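Local coordinates for protein putative L-alanine-DL-glutamate epimerase (Burkholderia xenovorans, PDB 3GO2) that binds magnesium and probably acts as a racemase or epimerase of the mandelate racemase/muconate lactonizing enzyme family, at residues V121-C126 against R157-I162; K135-P140 against D347-E352; Y321-T326 against E354-A359. All blocks are in the same frame, centred on the assembly; numbering follows the deposited sequence. Where two conformers were deposited one is given.

Interaction 1: V121-C126 against R157-I162; sequences VYWSHC and RQFRAI
W123 and I162 form a single backbone bridge where two strand ends run side by side in the same direction, their CA atoms 4.6 Å apart. W123 N donates to A161 O at 2.9 Å, a fairly straight bond of 161°. Farther out, where the chains diverge, a water links V121 O to R160 N. The small A161 suits its place because its CB lies 3.6 Å from Y122 CB; the Y122 ring turns away, and its OH bonds to NZ of K163, which binds 2-oxoglutarate in another structure of this protein. In chain order, the first strand of the (β/α)7β barrel, 118-123, is linked through helix 144-156 to the second, 161-168, and a Schellman motif at Q158 ends the helix. W123, with CG anti to its own N (chi1 174°), sends its indole toward 157-162. The indole edge meets the F159 face in an offset edge-to-face pair, planes 73° apart. V121 CG2 reaches the edge of the same phenyl ring, 4.1 Å from F159 CE2. R157 NH1, salt-bridged to E153, comes obliquely within 3.6 Å of W123 CH2. C126 SG sits over one face of the indole, toward its rim, and touches I162 CG2 at 3.8 Å.

Interaction 2: K135-P140 against D347-E352; sequences KFFGPP and DRLAWE
F137 points its ring into 347-352 and meets the backbone edge-on. R348 C lies in the plane of the ring, 3.6 Å from F137 CE1, so the flat ring slots alongside the extended chain. D347 CB packs obliquely against the near end, 3.7 Å from F137 CD1, while L349 CD2 closes on the far end, 3.8 Å from F137 CZ. The same methyl touches F136 CB at 3.9 Å, and a branched leucine suits this place because one methyl can serve both phenylalanines. F136 turns toward W351 instead: the two rings cross obliquely, with W351 CH2 4.0 Å from F136 CD1. The indole reaches that point from a type I turn, L349 to E352; the W351 chi1 of 63° folds the ring back so that L349 CB lies over one of its faces.

No direct hydrogen bond joins the segments, and waters fill that role. One water donates to F136 O and accepts from A350 N; another donates to both G138 O and D347 OD1. D347 OD1 is also salt-bridged to R130 NE, and OD2 accepts from W123 NE1. R348 sets off away from 135-140; its NH1 meets E352 OE2 at 3.0 Å from above the carboxylate plane, that oxygen lying close to the guanidinium plane, while NH2 bonds to D345 O. Two irregular loops thus pair at the mouth of an enolase-type barrel: F137 stacks on W129, one layer behind H125, which binds fumarate and 2-oxoglutarate in other structures of this protein, and L349 and W351 lean on the N-terminal domain.

Interaction 3: Y321-T326 against E354-A359; sequences YGHLCT and ELFTHA
The N-terminal turn of helix 323-335, the helix that follows barrel strand 314-317, rests here on the chain leaving the short helix 352-355. F356 is the main contact. Its ring lies flat against the start of the helix, and one face receives both the CB of H323 and the backbone N of L324, each off-centre, toward the rim. H323 CB makes a CH-pi contact, 3.9 Å from the F356 ring centroid and 23° off the normal. L324 CB adds an apolar touch of 3.7 Å to F356 CE1. A flat aromatic ring suits this place because it can lie close along a helical turn. G322, at the N-cap position, has no side chain to hold the ring off, and its C is 4.4 Å from F356 CZ.

The imidazole of H323 runs obliquely beside F356, the planes 49° apart, and carries on to A359, whose CB is 3.9 Å from H323 NE2. That nitrogen is engaged with D353 OD1, which helps to fix the rotation of the imidazole, and the compact methyl of A359 fits alongside without competing for it.

No hydrogen bond joins the two segments directly; the polar groups of the helix end are served from elsewhere. E352 OE2 accepts from H323 N, and E36, from strand 32-37 of the N-terminal sheet, accepts from G322 N and C325 N through its two oxygens. L324 also packs on W34 and E36. Two carboxylates therefore gather at the N-terminus of the helix, where the helix dipole would probably favour their negative charge; that of E352 is probably offset in part by R348, whose NH1 forms a salt bridge with the same OE2.

Overall arrangement
Following the chain from the N terminus, 121-126 comes first, then 135-140, and interaction 1 closes its loop at 157-162, setting the second barrel strand, 161-168, beside the first, 118-123. Most of the barrel follows before 321-326. Next, 347-352 closes the long loop of interaction 2, and 354-359 closes the short loop of interaction 3. Interactions 1 and 3 lie in series, while interaction 2 crosses both, since its first segment falls inside the loop of 1 and its second inside that of 3. D347 OD2 takes the indole N-H of W123, and R348 NH1 bonds to Y321 O. Together they tie the first two barrel strands to the loop after the eighth, 342-344, and to the start of helix 323-335.

Interaction 1: V121-C126 against R157-I162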
loop_
_atom_site.group_PDB
_atom_site.type_symbol
_atom_site.label_atom_id
_atom_site.label_comp_id
_atom_site.label_asym_id
_atom_site.label_seq_id
_atom_site.Cartn_x
_atom_site.Cartn_y
_atom_site.Cartn_z
ATOM N N VAL A 121 -12.506 31.139 21.353
ATOM C CA VAL A 121 -11.537 31.675 20.427
ATOM C C VAL A 121 -10.120 31.594 20.957
ATOM O O VAL A 121 -9.873 31.300 22.132
ATOM C CB VAL A 121 -11.856 33.137 19.995
ATOM C CG1 VAL A 121 -13.202 33.196 19.310
ATOM C CG2 VAL A 121 -11.782 34.111 21.173
ATOM N N TYR A 122 -9.184 31.817 20.049
ATOM C CA TYR A 122 -7.820 32.175 20.421
ATOM C C TYR A 122 -7.499 33.540 19.834
ATOM O O TYR A 122 -7.981 33.891 18.752
ATOM C CB TYR A 122 -6.804 31.107 19.996
ATOM C CG TYR A 122 -6.527 30.888 18.509
ATOM C CD1 TYR A 122 -5.557 31.631 17.838
ATOM C CD2 TYR A 122 -7.216 29.918 17.792
ATOM C CE1 TYR A 122 -5.282 31.424 16.499
ATOM C CE2 TYR A 122 -6.926 29.687 16.450
ATOM C CZ TYR A 122 -5.960 30.427 15.815
ATOM O OH TYR A 122 -5.698 30.199 14.474
ATOM N N TRP A 123 -6.741 34.329 20.588
ATOM C CA TRP A 123 -6.289 35.632 20.166
ATOM C C TRP A 123 -5.063 35.416 19.281
ATOM O O TRP A 123 -3.973 35.050 19.768
ATOM C CB TRP A 123 -5.973 36.489 21.413
ATOM C CG TRP A 123 -5.357 37.831 21.184
ATOM C CD1 TRP A 123 -4.820 38.328 20.027
ATOM C CD2 TRP A 123 -5.182 38.860 22.174
ATOM N NE1 TRP A 123 -4.317 39.589 20.241
ATOM C CE2 TRP A 123 -4.522 39.934 21.551
ATOM C CE3 TRP A 123 -5.521 38.963 23.527
ATOM C CZ2 TRP A 123 -4.202 41.130 22.236
ATOM C CZ3 TRP A 123 -5.204 40.143 24.204
ATOM C CH2 TRP A 123 -4.558 41.200 23.557
ATOM N N SER A 124 -5.268 35.626 17.986
ATOM C CA SER A 124 -4.247 35.336 16.978
ATOM C C SER A 124 -3.293 36.494 16.743
ATOM O O SER A 124 -3.547 37.624 17.181
ATOM C CB SER A 124 -4.943 34.904 15.694
ATOM O OG SER A 124 -4.056 34.228 14.814
ATOM N N HIS A 125 -2.190 36.232 16.049
ATOM C CA HIS A 125 -1.172 37.271 15.796
ATOM C C HIS A 125 -0.828 38.052 17.063
ATOM O O HIS A 125 -0.818 39.311 17.091
ATOM C CB HIS A 125 -1.632 38.185 14.682
ATOM C CG HIS A 125 -1.950 37.425 13.430
ATOM N ND1 HIS A 125 -3.234 37.053 13.100
ATOM C CD2 HIS A 125 -1.139 36.870 12.496
ATOM C CE1 HIS A 125 -3.203 36.333 11.989
ATOM N NE2 HIS A 125 -1.949 36.212 11.600
ATOM N N CYS A 126 -0.515 37.267 18.085
ATOM C CA CYS A 126 -0.316 37.740 19.453
ATOM C C CYS A 126 1.014 37.227 19.963
ATOM O O CYS A 126 1.095 36.083 20.420
ATOM C CB CYS A 126 -1.434 37.199 20.332
ATOM S SG CYS A 126 -1.289 37.729 22.086
ATOM N N ARG A 157 -7.382 39.627 30.261
ATOM C CA ARG A 157 -8.602 39.868 29.492
ATOM C C ARG A 157 -9.448 38.590 29.281
ATOM O O ARG A 157 -10.472 38.622 28.580
ATOM C CB ARG A 157 -8.253 40.553 28.161
ATOM C CG ARG A 157 -7.774 42.008 28.309
ATOM C CD ARG A 157 -7.243 42.642 26.997
ATOM N NE ARG A 157 -8.285 42.853 25.998
ATOM C CZ ARG A 157 -8.086 43.408 24.800
ATOM N NH1 ARG A 157 -6.888 43.822 24.430
ATOM N NH2 ARG A 157 -9.103 43.555 23.957
ATOM N N GLN A 158 -9.036 37.485 29.922
ATOM C CA GLN A 158 -9.783 36.239 30.008
ATOM C C GLN A 158 -9.751 35.421 28.709
ATOM O O GLN A 158 -10.600 34.566 28.499
ATOM C CB GLN A 158 -11.242 36.492 30.414
ATOM C CG GLN A 158 -11.382 37.356 31.667
ATOM C CD GLN A 158 -10.727 36.718 32.849
ATOM O OE1 GLN A 158 -9.685 37.188 33.321
ATOM N NE2 GLN A 158 -11.308 35.626 33.338
ATOM N N PHE A 159 -8.780 35.694 27.843
ATOM C CA PHE A 159 -8.602 34.842 26.649
ATOM C C PHE A 159 -7.907 33.594 27.093
ATOM O O PHE A 159 -7.096 33.636 28.033
ATOM C CB PHE A 159 -7.897 35.596 25.526
ATOM C CG PHE A 159 -8.773 36.637 24.924
ATOM C CD1 PHE A 159 -8.712 37.958 25.359
ATOM C CD2 PHE A 159 -9.771 36.279 24.027
ATOM C CE1 PHE A 159 -9.585 38.916 24.841
ATOM C CE2 PHE A 159 -10.639 37.232 23.503
ATOM C CZ PHE A 159 -10.557 38.535 23.914
ATOM N N ARG A 160 -8.306 32.475 26.494
ATOM C CA ARG A 160 -7.888 31.160 26.949
ATOM C C ARG A 160 -6.754 30.593 26.118
ATOM O O ARG A 160 -6.207 29.540 26.478
ATOM C CB ARG A 160 -9.050 30.194 26.856
ATOM C CG ARG A 160 -10.278 30.617 27.658
ATOM C CD ARG A 160 -11.478 29.821 27.237
ATOM N NE ARG A 160 -12.681 30.260 27.946
ATOM C CZ ARG A 160 -13.863 29.650 27.880
ATOM N NH1 ARG A 160 -14.039 28.558 27.124
ATOM N NH2 ARG A 160 -14.882 30.145 28.574
ATOM N N ALA A 161 -6.455 31.256 25.003
ATOM C CA ALA A 161 -5.422 30.806 24.054
ATOM C C ALA A 161 -4.923 31.960 23.203
ATOM O O ALA A 161 -5.678 32.881 22.898
ATOM C CB ALA A 161 -5.948 29.685 23.182
ATOM N N ILE A 162 -3.640 31.920 22.848
ATOM C CA ILE A 162 -3.015 32.913 21.979
ATOM C C ILE A 162 -2.151 32.201 20.946
ATOM O O ILE A 162 -1.654 31.108 21.224
ATOM C CB ILE A 162 -2.119 33.923 22.788
ATOM C CG1 ILE A 162 -1.015 33.206 23.547
ATOM C CG2 ILE A 162 -2.984 34.731 23.755
ATOM C CD1 ILE A 162 -0.143 34.148 24.396
HETATM O O HOH W 1 -10.250 32.657 24.370
#

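Interaction 2: K135-P140 against D347-E352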
loop_
_atom_site.group_PDB
_atom_site.type_symbol
_atom_site.label_atom_id
_atom_site.label_comp_id
_atom_site.label_asym_id
_atom_site.label_seq_id
_atom_site.Cartn_x
_atom_site.Cartn_y
_atom_site.Cartn_z
ATOM N N LYS A 135 2.434 50.691 14.014
ATOM C CA LYS A 135 1.762 51.926 13.585
ATOM C C LYS A 135 0.248 51.800 13.738
ATOM O O LYS A 135 -0.456 52.799 13.901
ATOM C CB LYS A 135 2.136 52.250 12.133
ATOM C CG LYS A 135 1.254 53.282 11.418
ATOM C CD LYS A 135 2.041 54.400 10.740
ATOM C CE LYS A 135 2.161 55.622 11.663
ATOM N NZ LYS A 135 3.451 56.384 11.476
ATOM N N PHE A 136 -0.250 50.567 13.686
ATOM C CA PHE A 136 -1.697 50.337 13.687
ATOM C C PHE A 136 -2.226 49.637 14.920
ATOM O O PHE A 136 -3.367 49.885 15.349
ATOM C CB PHE A 136 -2.058 49.575 12.421
ATOM C CG PHE A 136 -1.682 50.306 11.192
ATOM C CD1 PHE A 136 -2.359 51.477 10.838
ATOM C CD2 PHE A 136 -0.639 49.881 10.407
ATOM C CE1 PHE A 136 -2.000 52.179 9.712
ATOM C CE2 PHE A 136 -0.285 50.591 9.258
ATOM C CZ PHE A 136 -0.976 51.747 8.925
ATOM N N PHE A 137 -1.402 48.757 15.487
ATOM C CA PHE A 137 -1.772 47.986 16.659
ATOM C C PHE A 137 -0.742 48.211 17.738
ATOM O O PHE A 137 0.420 47.820 17.598
ATOM C CB PHE A 137 -1.795 46.494 16.322
ATOM C CG PHE A 137 -2.530 46.171 15.055
ATOM C CD1 PHE A 137 -3.917 46.290 14.992
ATOM C CD2 PHE A 137 -1.854 45.770 13.940
ATOM C CE1 PHE A 137 -4.604 45.996 13.850
ATOM C CE2 PHE A 137 -2.548 45.460 12.768
ATOM C CZ PHE A 137 -3.930 45.580 12.740
ATOM N N GLY A 138 -1.184 48.828 18.818
ATOM C CA GLY A 138 -0.323 49.100 19.931
ATOM C C GLY A 138 -0.859 48.452 21.179
ATOM O O GLY A 138 -1.972 47.918 21.172
ATOM N N PRO A 139 -0.079 48.507 22.273
ATOM C CA PRO A 139 1.229 49.158 22.290
ATOM C C PRO A 139 2.262 48.349 21.522
ATOM O O PRO A 139 2.192 47.113 21.548
ATOM C CB PRO A 139 1.594 49.172 23.775
ATOM C CG PRO A 139 0.853 48.048 24.348
ATOM C CD PRO A 139 -0.420 47.941 23.583
ATOM N N PRO A 140 3.227 49.032 20.866
ATOM C CA PRO A 140 4.282 48.353 20.122
ATOM C C PRO A 140 5.017 47.368 21.013
ATOM O O PRO A 140 5.206 47.634 22.201
ATOM C CB PRO A 140 5.227 49.487 19.696
ATOM C CG PRO A 140 4.372 50.737 19.742
ATOM C CD PRO A 140 3.424 50.498 20.887
ATOM N N ASP A 347 -6.426 42.486 18.346
ATOM C CA ASP A 347 -5.858 43.783 17.951
ATOM C C ASP A 347 -6.624 44.301 16.731
ATOM O O ASP A 347 -6.643 43.650 15.672
ATOM C CB ASP A 347 -4.371 43.676 17.635
ATOM C CG ASP A 347 -3.541 43.197 18.824
ATOM O OD1 ASP A 347 -3.409 43.975 19.800
ATOM O OD2 ASP A 347 -3.033 42.042 18.767
ATOM N N ARG A 348 -7.259 45.471 16.888
ATOM C CA ARG A 348 -8.068 46.048 15.817
ATOM C C ARG A 348 -7.566 47.424 15.431
ATOM O O ARG A 348 -7.002 48.168 16.247
ATOM C CB ARG A 348 -9.549 46.163 16.193
ATOM C CG ARG A 348 -10.235 44.919 16.767
ATOM C CD ARG A 348 -10.003 43.663 15.951
ATOM N NE ARG A 348 -10.508 43.752 14.591
ATOM C CZ ARG A 348 -10.581 42.704 13.763
ATOM N NH1 ARG A 348 -11.040 42.835 12.536
ATOM N NH2 ARG A 348 -10.192 41.502 14.170
ATOM N N LEU A 349 -7.789 47.759 14.176
ATOM C CA LEU A 349 -7.538 49.102 13.676
ATOM C C LEU A 349 -8.400 50.138 14.398
ATOM O O LEU A 349 -9.538 49.882 14.790
ATOM C CB LEU A 349 -7.873 49.184 12.194
ATOM C CG LEU A 349 -7.125 48.248 11.252
ATOM C CD1 LEU A 349 -7.739 48.301 9.857
ATOM C CD2 LEU A 349 -5.650 48.565 11.187
ATOM N N ALA A 350 -7.855 51.344 14.519
ATOM C CA ALA A 350 -8.558 52.416 15.212
ATOM C C ALA A 350 -9.893 52.780 14.553
ATOM O O ALA A 350 -10.821 53.226 15.231
ATOM C CB ALA A 350 -7.650 53.635 15.311
ATOM N N TRP A 351 -9.999 52.571 13.249
ATOM C CA TRP A 351 -11.236 52.853 12.512
ATOM C C TRP A 351 -12.085 51.614 12.185
ATOM O O TRP A 351 -13.059 51.692 11.440
ATOM C CB TRP A 351 -10.926 53.651 11.241
ATOM C CG TRP A 351 -10.080 52.956 10.235
ATOM C CD1 TRP A 351 -10.525 52.219 9.174
ATOM C CD2 TRP A 351 -8.647 52.919 10.175
ATOM N NE1 TRP A 351 -9.472 51.770 8.441
ATOM C CE2 TRP A 351 -8.303 52.161 9.034
ATOM C CE3 TRP A 351 -7.622 53.448 10.969
ATOM C CZ2 TRP A 351 -6.985 51.903 8.671
ATOM C CZ3 TRP A 351 -6.294 53.199 10.600
ATOM C CH2 TRP A 351 -5.993 52.432 9.460
ATOM N N GLU A 352 -11.732 50.461 12.752
ATOM C CA GLU A 352 -12.444 49.234 12.396
ATOM C C GLU A 352 -13.951 49.348 12.635
ATOM O O GLU A 352 -14.755 48.944 11.789
ATOM C CB GLU A 352 -11.898 48.057 13.199
ATOM C CG GLU A 352 -12.508 46.686 12.879
ATOM C CD GLU A 352 -11.982 46.076 11.605
ATOM O OE1 GLU A 352 -10.966 46.584 11.067
ATOM O OE2 GLU A 352 -12.589 45.066 11.149
HETATM O O HOH W 2 -5.063 51.645 13.983
HETATM O O HOH W 3 -3.775 46.619 19.484
#

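Interaction 3: Y321-T326 against E354-A359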
loop_
_atom_site.group_PDB
_atom_site.type_symbol
_atom_site.label_atom_id
_atom_site.label_comp_id
_atom_site.label_asym_id
_atom_site.label_seq_id
_atom_site.Cartn_x
_atom_site.Cartn_y
_atom_site.Cartn_z
ATOM N N TYR A 321 -9.049 38.842 9.340
ATOM C CA TYR A 321 -9.391 39.944 8.471
ATOM C C TYR A 321 -10.280 40.913 9.269
ATOM O O TYR A 321 -10.078 41.108 10.475
ATOM C CB TYR A 321 -10.133 39.386 7.258
ATOM C CG TYR A 321 -9.545 38.124 6.618
ATOM C CD1 TYR A 321 -8.519 38.224 5.681
ATOM C CD2 TYR A 321 -10.063 36.840 6.918
ATOM C CE1 TYR A 321 -7.981 37.060 5.034
ATOM C CE2 TYR A 321 -9.533 35.656 6.305
ATOM C CZ TYR A 321 -8.495 35.789 5.354
ATOM O OH TYR A 321 -7.962 34.676 4.703
ATOM N N GLY A 322 -11.282 41.499 8.619
ATOM C CA GLY A 322 -12.154 42.468 9.275
ATOM C C GLY A 322 -13.327 41.845 10.009
ATOM O O GLY A 322 -13.489 40.616 10.056
ATOM N N HIS A 323 -14.176 42.700 10.578
ATOM C CA HIS A 323 -15.314 42.200 11.366
ATOM C C HIS A 323 -16.262 41.346 10.561
ATOM O O HIS A 323 -16.852 40.429 11.100
ATOM C CB HIS A 323 -16.140 43.338 11.988
ATOM C CG HIS A 323 -15.487 44.009 13.150
ATOM N ND1 HIS A 323 -14.477 43.432 13.892
ATOM C CD2 HIS A 323 -15.719 45.225 13.709
ATOM C CE1 HIS A 323 -14.128 44.253 14.864
ATOM N NE2 HIS A 323 -14.866 45.349 14.774
ATOM N N LEU A 324 -16.477 41.654 9.287
ATOM C CA LEU A 324 -17.406 40.832 8.505
ATOM C C LEU A 324 -16.884 39.392 8.362
ATOM O O LEU A 324 -17.658 38.437 8.486
ATOM C CB LEU A 324 -17.734 41.461 7.161
ATOM C CG LEU A 324 -18.642 40.660 6.232
ATOM C CD1 LEU A 324 -19.919 40.209 6.939
ATOM C CD2 LEU A 324 -18.994 41.471 4.986
ATOM N N CYS A 325 -15.591 39.227 8.133
ATOM C CA CYS A 325 -15.014 37.873 8.115
ATOM C C CYS A 325 -15.237 37.160 9.437
ATOM O O CYS A 325 -15.515 35.959 9.451
ATOM C CB CYS A 325 -13.537 37.892 7.783
ATOM S SG CYS A 325 -13.217 38.295 6.046
ATOM N N THR A 326 -15.116 37.881 10.549
ATOM C CA THR A 326 -15.351 37.258 11.851
ATOM C C THR A 326 -16.782 36.778 11.964
ATOM O O THR A 326 -17.039 35.656 12.460
ATOM C CB THR A 326 -15.016 38.227 13.014
ATOM O OG1 THR A 326 -13.621 38.529 12.984
ATOM C CG2 THR A 326 -15.350 37.595 14.370
ATOM N N GLU A 354 -15.945 51.841 12.705
ATOM C CA GLU A 354 -16.565 52.752 11.733
ATOM C C GLU A 354 -17.019 52.022 10.470
ATOM O O GLU A 354 -18.003 52.410 9.854
ATOM C CB GLU A 354 -15.552 53.869 11.353
ATOM C CG GLU A 354 -16.084 55.043 10.514
ATOM C CD GLU A 354 -14.960 55.913 9.895
ATOM O OE1 GLU A 354 -13.791 55.820 10.336
ATOM O OE2 GLU A 354 -15.248 56.687 8.947
ATOM N N LEU A 355 -16.275 50.984 10.079
ATOM C CA LEU A 355 -16.474 50.337 8.780
ATOM C C LEU A 355 -17.660 49.406 8.754
ATOM O O LEU A 355 -18.113 49.039 7.670
ATOM C CB LEU A 355 -15.229 49.529 8.389
ATOM C CG LEU A 355 -13.959 50.345 8.164
ATOM C CD1 LEU A 355 -12.761 49.412 8.039
ATOM C CD2 LEU A 355 -14.097 51.231 6.938
ATOM N N PHE A 356 -18.151 49.000 9.927
ATOM C CA PHE A 356 -19.196 47.998 9.999
ATOM C C PHE A 356 -20.327 48.416 10.930
ATOM O O PHE A 356 -20.111 49.143 11.906
ATOM C CB PHE A 356 -18.598 46.671 10.509
ATOM C CG PHE A 356 -17.474 46.139 9.641
ATOM C CD1 PHE A 356 -17.761 45.448 8.473
ATOM C CD2 PHE A 356 -16.144 46.364 9.966
ATOM C CE1 PHE A 356 -16.742 44.958 7.665
ATOM C CE2 PHE A 356 -15.128 45.868 9.175
ATOM C CZ PHE A 356 -15.437 45.177 8.005
ATOM N N THR A 357 -21.521 47.921 10.655
ATOM C CA THR A 357 -22.681 48.269 11.471
ATOM C C THR A 357 -22.599 47.680 12.882
ATOM O O THR A 357 -22.970 48.345 13.860
ATOM C CB THR A 357 -23.991 47.854 10.807
ATOM O OG1 THR A 357 -23.947 46.458 10.497
ATOM C CG2 THR A 357 -24.287 48.676 9.526
ATOM N N HIS A 358 -22.089 46.450 12.989
ATOM C CA HIS A 358 -21.928 45.750 14.277
ATOM C C HIS A 358 -20.547 45.160 14.454
ATOM O O HIS A 358 -19.915 44.703 13.499
ATOM C CB HIS A 358 -22.943 44.600 14.387
ATOM C CG HIS A 358 -24.360 45.051 14.279
ATOM N ND1 HIS A 358 -25.033 45.633 15.340
ATOM C CD2 HIS A 358 -25.231 45.023 13.244
ATOM C CE1 HIS A 358 -26.261 45.939 14.951
ATOM N NE2 HIS A 358 -26.414 45.568 13.692
ATOM N N ALA A 359 -20.084 45.161 15.698
ATOM C CA ALA A 359 -18.802 44.594 16.063
ATOM C C ALA A 359 -19.019 43.284 16.810
ATOM O O ALA A 359 -19.973 43.140 17.577
ATOM C CB ALA A 359 -18.029 45.591 16.971
#